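Local coordinates for protein flavin-containing monooxygenase (Allium sativum, PDB 6WPU) that probably catalyses the FAD-dependent S-oxygenation of S-allyl-L-cysteine in garlic, at residues Ile57-Pro69 with Ile80-Asn92. Residues are numbered along the deposited sequence; the frame is centred on the assembly and turned at random.
Sequences IGGTWIYTPDTEP and IVHSSLYKSLRTN. With FAD (flavin-adenine dinucleotide), chain B; SO4 (sulfate ion), chain D.
W61 and L85 meet where two segments, mostly loop with a short 3-10 turn at T60-W61, close round the flavin cofactor, a worked example of a pocket wall built largely from loop. The indole of W61 can be followed outward. Its CB leaves the backbone heading away from 80-92, but with CG anti to the carbonyl carbon (chi1 -72°) the ring swings back. W61 CD1 lies near FAD O4', and W61 NE1 donates a hydrogen bond to FAD O3' over 3.1 Å, with CE2 behind it. On the benzo half, W61 CE3 meets L85 CD1 at 4.1 Å and CZ3 meets L89 CD2. W61 CZ2 comes within 3.5 Å of FAD C4X, and CH2, at the tip, lies against C4X and N5 of the isoalloxazine with T91 CG2 obliquely beside it. With the indole cut back to an alanine, FAD O3' loses this donor, and a gap would probably open beside L85 CD1 and L89 CD2, along the isoalloxazine.

Next door, T60 N donates to the pyrophosphate at FAD O1A (2.8 Å); in the conformer given, H82 NE2 donates to FAD O2A, with C2B over one ring face. S83 OG ties the segments together, donating to a lone pair of T60 O (2.7 Å) in the carbonyl plane and accepting from L85 N in an ST turn. Farther out, E68 OE2 takes V81 N at 2.8 Å on the anti side, 23° out of the carboxylate plane, while OE1 forms a salt bridge with R78.

Both segments belong to the long connection from strand 47-52 of the parallel sheet to helix 95-98; helix 120-133 packs against W61, L85 and T91, and helix 225-234 against Y86.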
loop_
_atom_site.group_PDB
_atom_site.type_symbol
_atom_site.label_atom_id
_atom_site.label_comp_id
_atom_site.label_asym_id
_atom_site.label_seq_id
_atom_site.Cartn_x
_atom_site.Cartn_y
_atom_site.Cartn_z
ATOM N N ILE A 57 10.883 11.329 -5.946
ATOM C CA ILE A 57 9.795 10.416 -6.275
ATOM C C ILE A 57 10.025 9.061 -5.600
ATOM O O ILE A 57 11.144 8.689 -5.241
ATOM C CB ILE A 57 9.643 10.269 -7.807
ATOM C CG1 ILE A 57 10.918 9.715 -8.438
ATOM C CG2 ILE A 57 9.306 11.606 -8.466
ATOM C CD1 ILE A 57 10.908 8.218 -8.658
ATOM N N GLY A 58 8.947 8.301 -5.436
ATOM C CA GLY A 58 9.081 6.923 -5.008
ATOM C C GLY A 58 8.186 6.577 -3.839
ATOM O O GLY A 58 7.890 5.400 -3.599
ATOM N N GLY A 59 7.746 7.600 -3.113
ATOM C CA GLY A 59 6.815 7.399 -2.019
ATOM C C GLY A 59 7.363 6.453 -0.958
ATOM O O GLY A 59 8.472 6.620 -0.437
ATOM N N THR A 60 6.559 5.439 -0.648
ATOM C CA THR A 60 6.900 4.468 0.391
ATOM C C THR A 60 8.280 3.862 0.175
ATOM O O THR A 60 9.001 3.586 1.138
ATOM C CB THR A 60 5.839 3.367 0.413
ATOM O OG1 THR A 60 4.670 3.875 1.059
ATOM C CG2 THR A 60 6.344 2.140 1.158
ATOM N N TRP A 61 8.672 3.663 -1.090
ATOM C CA TRP A 61 9.892 2.929 -1.403
ATOM C C TRP A 61 11.169 3.735 -1.144
ATOM O O TRP A 61 12.269 3.200 -1.326
ATOM C CB TRP A 61 9.824 2.436 -2.850
ATOM C CG TRP A 61 8.829 1.320 -2.985
ATOM C CD1 TRP A 61 7.585 1.379 -3.540
ATOM C CD2 TRP A 61 8.991 -0.016 -2.504
ATOM N NE1 TRP A 61 6.968 0.155 -3.451
ATOM C CE2 TRP A 61 7.813 -0.719 -2.817
ATOM C CE3 TRP A 61 10.031 -0.690 -1.850
ATOM C CZ2 TRP A 61 7.641 -2.064 -2.500
ATOM C CZ3 TRP A 61 9.862 -2.016 -1.541
ATOM C CH2 TRP A 61 8.675 -2.694 -1.869
ATOM N N ILE A 62 11.058 4.990 -0.721
ATOM C CA ILE A 62 12.212 5.751 -0.227
ATOM C C ILE A 62 12.419 5.372 1.241
ATOM O O ILE A 62 11.730 5.899 2.117
ATOM C CB ILE A 62 12.008 7.260 -0.377
ATOM C CG1 ILE A 62 11.620 7.628 -1.812
ATOM C CG2 ILE A 62 13.277 8.003 0.044
ATOM C CD1 ILE A 62 11.207 9.082 -1.953
ATOM N N TYR A 63 13.369 4.481 1.527
ATOM C CA TYR A 63 13.694 4.212 2.926
ATOM C C TYR A 63 14.228 5.472 3.595
ATOM O O TYR A 63 14.977 6.241 2.993
ATOM C CB TYR A 63 14.730 3.094 3.049
ATOM C CG TYR A 63 15.233 2.924 4.462
ATOM C CD1 TYR A 63 14.438 2.312 5.430
ATOM C CD2 TYR A 63 16.494 3.387 4.837
ATOM C CE1 TYR A 63 14.878 2.168 6.741
ATOM C CE2 TYR A 63 16.944 3.247 6.157
ATOM C CZ TYR A 63 16.131 2.630 7.095
ATOM O OH TYR A 63 16.555 2.479 8.399
ATOM N N THR A 64 13.813 5.702 4.839
ATOM C CA THR A 64 14.447 6.738 5.650
ATOM C C THR A 64 14.608 6.208 7.071
ATOM O O THR A 64 13.690 5.567 7.601
ATOM C CB THR A 64 13.660 8.053 5.686
ATOM O OG1 THR A 64 14.313 8.959 6.575
ATOM C CG2 THR A 64 12.208 7.843 6.167
ATOM N N PRO A 65 15.755 6.459 7.709
ATOM C CA PRO A 65 15.870 6.154 9.142
ATOM C C PRO A 65 15.061 7.101 10.005
ATOM O O PRO A 65 14.929 6.838 11.203
ATOM C CB PRO A 65 17.375 6.300 9.423
ATOM C CG PRO A 65 18.022 6.634 8.118
ATOM C CD PRO A 65 16.961 7.117 7.185
ATOM N N ASP A 66 14.546 8.198 9.438
ATOM C CA ASP A 66 13.664 9.094 10.178
ATOM C C ASP A 66 12.475 8.321 10.706
ATOM O O ASP A 66 11.943 7.435 10.026
ATOM C CB ASP A 66 13.132 10.224 9.283
ATOM C CG ASP A 66 14.211 11.169 8.782
ATOM O OD1 ASP A 66 15.389 11.042 9.182
ATOM O OD2 ASP A 66 13.864 12.054 7.961
ATOM N N THR A 67 12.041 8.676 11.919
ATOM C CA THR A 67 10.801 8.171 12.490
ATOM C C THR A 67 10.059 9.326 13.144
ATOM O O THR A 67 10.628 10.390 13.403
ATOM C CB THR A 67 11.031 7.074 13.537
ATOM O OG1 THR A 67 11.821 7.612 14.598
ATOM C CG2 THR A 67 11.751 5.892 12.938
ATOM N N GLU A 68 8.789 9.102 13.426
ATOM C CA GLU A 68 8.007 10.189 13.991
ATOM C C GLU A 68 8.318 10.349 15.481
ATOM O O GLU A 68 8.622 9.371 16.166
ATOM C CB GLU A 68 6.520 9.935 13.757
ATOM C CG GLU A 68 6.217 9.989 12.241
ATOM C CD GLU A 68 4.760 9.741 11.855
ATOM O OE1 GLU A 68 3.894 9.597 12.761
ATOM O OE2 GLU A 68 4.489 9.691 10.622
ATOM N N PRO A 69 8.307 11.586 15.989
ATOM C CA PRO A 69 8.666 11.799 17.403
ATOM C C PRO A 69 7.751 11.063 18.375
ATOM O O PRO A 69 8.190 10.699 19.467
ATOM C CB PRO A 69 8.563 13.323 17.567
ATOM C CG PRO A 69 8.604 13.870 16.187
ATOM C CD PRO A 69 8.027 12.842 15.277
ATOM N N ILE A 80 5.179 14.187 10.271
ATOM C CA ILE A 80 4.806 12.941 9.614
ATOM C C ILE A 80 6.007 12.422 8.839
ATOM O O ILE A 80 6.629 13.171 8.076
ATOM C CB ILE A 80 3.597 13.131 8.677
ATOM C CG1 ILE A 80 2.380 13.643 9.456
ATOM C CG2 ILE A 80 3.247 11.801 7.968
ATOM C CD1 ILE A 80 2.011 12.761 10.680
ATOM N N VAL A 81 6.336 11.145 9.025
ATOM C CA VAL A 81 7.284 10.452 8.158
ATOM C C VAL A 81 6.465 9.581 7.217
ATOM O O VAL A 81 5.624 8.791 7.661
ATOM C CB VAL A 81 8.290 9.613 8.971
ATOM C CG1 VAL A 81 9.226 8.891 8.036
ATOM C CG2 VAL A 81 9.088 10.505 9.920
ATOM N N HIS A 82 6.685 9.712 5.918
ATOM C CA HIS A 82 5.767 9.059 4.985
ATOM C C HIS A 82 6.049 7.565 4.863
ATOM O O HIS A 82 5.123 6.739 4.897
ATOM C CB HIS A 82 5.816 9.686 3.590
ATOM C CG HIS A 82 4.930 8.971 2.614
ATOM N ND1 HIS A 82 3.596 9.290 2.437
ATOM C CD2 HIS A 82 5.162 7.887 1.832
ATOM C CE1 HIS A 82 3.063 8.456 1.562
ATOM N NE2 HIS A 82 3.994 7.603 1.175
ATOM N N SER A 83 7.319 7.184 4.760
ATOM C CA SER A 83 7.670 5.774 4.575
ATOM C C SER A 83 7.602 4.953 5.867
ATOM O O SER A 83 8.033 5.399 6.935
ATOM C CB SER A 83 9.072 5.652 3.980
ATOM O OG SER A 83 9.368 4.282 3.762
ATOM N N SER A 84 7.082 3.727 5.744
ATOM C CA SER A 84 7.080 2.712 6.791
ATOM C C SER A 84 8.147 1.637 6.601
ATOM O O SER A 84 8.157 0.666 7.360
ATOM C CB SER A 84 5.708 2.022 6.855
ATOM O OG SER A 84 4.677 2.985 6.987
ATOM N N LEU A 85 9.014 1.746 5.595
ATOM C CA LEU A 85 9.964 0.665 5.348
ATOM C C LEU A 85 10.974 0.574 6.482
ATOM O O LEU A 85 11.435 1.597 6.992
ATOM C CB LEU A 85 10.725 0.884 4.051
ATOM C CG LEU A 85 10.017 0.935 2.707
ATOM C CD1 LEU A 85 11.054 1.263 1.613
ATOM C CD2 LEU A 85 9.322 -0.363 2.425
ATOM N N TYR A 86 11.341 -0.650 6.856
ATOM C CA TYR A 86 12.481 -0.847 7.745
ATOM C C TYR A 86 13.706 -1.203 6.909
ATOM O O TYR A 86 13.598 -1.549 5.727
ATOM C CB TYR A 86 12.194 -1.921 8.806
ATOM C CG TYR A 86 11.595 -3.202 8.263
ATOM C CD1 TYR A 86 10.210 -3.329 8.094
ATOM C CD2 TYR A 86 12.405 -4.287 7.931
ATOM C CE1 TYR A 86 9.659 -4.488 7.579
ATOM C CE2 TYR A 86 11.854 -5.470 7.433
ATOM C CZ TYR A 86 10.487 -5.553 7.256
ATOM O OH TYR A 86 9.932 -6.700 6.764
ATOM N N LYS A 87 14.884 -1.095 7.523
ATOM C CA LYS A 87 16.104 -1.039 6.721
ATOM C C LYS A 87 16.358 -2.340 5.958
ATOM O O LYS A 87 16.824 -2.312 4.814
ATOM C CB LYS A 87 17.301 -0.690 7.602
ATOM C CG LYS A 87 18.622 -0.588 6.829
ATOM C CD LYS A 87 19.731 -0.051 7.738
ATOM C CE LYS A 87 21.105 -0.104 7.099
ATOM N NZ LYS A 87 21.734 -1.458 7.250
ATOM N N SER A 88 16.069 -3.487 6.565
ATOM C CA SER A 88 16.375 -4.759 5.912
ATOM C C SER A 88 15.269 -5.247 4.980
ATOM O O SER A 88 15.410 -6.332 4.407
ATOM C CB SER A 88 16.663 -5.846 6.953
ATOM O OG SER A 88 15.504 -6.073 7.724
ATOM N N LEU A 89 14.190 -4.482 4.802
ATOM C CA LEU A 89 13.032 -4.987 4.076
ATOM C C LEU A 89 13.419 -5.452 2.675
ATOM O O LEU A 89 14.149 -4.769 1.956
ATOM C CB LEU A 89 11.938 -3.921 3.995
ATOM C CG LEU A 89 10.655 -4.377 3.290
ATOM C CD1 LEU A 89 9.400 -3.842 3.999
ATOM C CD2 LEU A 89 10.654 -3.991 1.762
ATOM N N ARG A 90 12.949 -6.644 2.325
ATOM C CA ARG A 90 12.938 -7.192 0.979
ATOM C C ARG A 90 11.494 -7.350 0.507
ATOM O O ARG A 90 10.557 -7.386 1.315
ATOM C CB ARG A 90 13.652 -8.549 0.929
ATOM C CG ARG A 90 15.120 -8.511 1.303
ATOM C CD ARG A 90 15.661 -9.910 1.553
ATOM N NE ARG A 90 15.710 -10.701 0.332
ATOM C CZ ARG A 90 16.085 -11.972 0.278
ATOM N NH1 ARG A 90 16.439 -12.611 1.396
ATOM N NH2 ARG A 90 16.091 -12.613 -0.894
ATOM N N THR A 91 11.312 -7.429 -0.817
ATOM C CA THR A 91 9.963 -7.563 -1.360
ATOM C C THR A 91 9.338 -8.864 -0.867
ATOM O O THR A 91 10.030 -9.861 -0.640
ATOM C CB THR A 91 9.968 -7.518 -2.905
ATOM O OG1 THR A 91 10.575 -8.701 -3.461
ATOM C CG2 THR A 91 10.712 -6.294 -3.410
ATOM N N ASN A 92 8.020 -8.848 -0.659
ATOM C CA ASN A 92 7.305 -10.078 -0.324
ATOM C C ASN A 92 6.679 -10.719 -1.551
ATOM O O ASN A 92 5.908 -11.670 -1.421
ATOM C CB ASN A 92 6.240 -9.828 0.753
ATOM C CG ASN A 92 5.220 -8.787 0.349
ATOM O OD1 ASN A 92 5.006 -8.521 -0.831
ATOM N ND2 ASN A 92 4.596 -8.173 1.336
HETATM P PA FAD B . 2.969 5.717 -1.735
HETATM O O1A FAD B . 4.228 4.890 -2.004
HETATM O O2A FAD B . 2.562 6.023 -0.382
HETATM O O5B FAD B . 3.051 7.104 -2.333
HETATM C C5B FAD B . 2.174 8.203 -2.115
HETATM C C4B FAD B . 2.879 9.539 -2.439
HETATM O O4B FAD B . 2.042 10.659 -2.358
HETATM C C3B FAD B . 4.063 9.806 -1.549
HETATM O O3B FAD B . 5.194 10.098 -2.301
HETATM C C2B FAD B . 3.666 10.990 -0.740
HETATM O O2B FAD B . 4.731 11.797 -0.388
HETATM C C1B FAD B . 2.729 11.681 -1.688
HETATM N N9A FAD B . 1.749 12.521 -1.039
HETATM C C8A FAD B . 0.947 12.150 0.034
HETATM N N7A FAD B . 0.158 13.173 0.384
HETATM C C5A FAD B . 0.428 14.272 -0.434
HETATM C C6A FAD B . -0.063 15.573 -0.521
HETATM N N6A FAD B . -1.097 16.047 0.368
HETATM N N1A FAD B . 0.412 16.402 -1.468
HETATM C C2A FAD B . 1.388 16.015 -2.329
HETATM N N3A FAD B . 1.901 14.763 -2.282
HETATM C C4A FAD B . 1.446 13.876 -1.354
HETATM N N1 FAD B . 4.202 -3.783 -2.913
HETATM C C2 FAD B . 4.962 -4.638 -3.788
HETATM O O2 FAD B . 4.691 -4.670 -5.111
HETATM N N3 FAD B . 5.898 -5.509 -3.278
HETATM C C4 FAD B . 6.181 -5.515 -1.928
HETATM O O4 FAD B . 7.109 -6.350 -1.398
HETATM C C4X FAD B . 5.602 -4.496 -1.032
HETATM N N5 FAD B . 6.071 -4.356 0.268
HETATM C C5X FAD B . 5.537 -3.360 1.080
HETATM C C6 FAD B . 6.001 -3.227 2.397
HETATM C C7 FAD B . 5.476 -2.221 3.201
HETATM C C7M FAD B . 5.973 -2.095 4.616
HETATM C C8 FAD B . 4.497 -1.359 2.711
HETATM C C8M FAD B . 3.907 -0.276 3.556
HETATM C C9 FAD B . 4.030 -1.492 1.399
HETATM C C9A FAD B . 4.547 -2.489 0.585
HETATM N N10 FAD B . 4.080 -2.614 -0.768
HETATM C C10 FAD B . 4.609 -3.615 -1.593
HETATM C "C1'" FAD B . 3.013 -1.732 -1.270
HETATM C "C2'" FAD B . 3.349 -0.314 -1.682
HETATM O "O2'" FAD B . 2.505 0.539 -1.025
HETATM C "C3'" FAD B . 3.041 -0.242 -3.160
HETATM O "O3'" FAD B . 4.060 -0.976 -3.719
HETATM C "C4'" FAD B . 3.052 1.155 -3.772
HETATM O "O4'" FAD B . 4.216 1.776 -3.365
HETATM C "C5'" FAD B . 1.832 2.038 -3.489
HETATM O "O5'" FAD B . 2.293 3.311 -3.839
HETATM P P FAD B . 1.525 4.697 -3.828
HETATM O O1P FAD B . 2.030 5.651 -4.976
HETATM O O2P FAD B . -0.005 4.305 -3.787
HETATM O O3P FAD B . 1.673 5.162 -2.257
HETATM S S SO4 D . 14.815 -13.042 4.796
HETATM O O1 SO4 D . 15.430 -13.432 6.068
HETATM O O2 SO4 D . 14.587 -14.247 4.000
HETATM O O3 SO4 D . 13.525 -12.407 5.042
HETATM O O4 SO4 D . 15.679 -12.083 4.100
HETATM O O HOH W 1 4.618 3.757 4.053
HETATM O O HOH W 2 11.603 4.213 5.837
#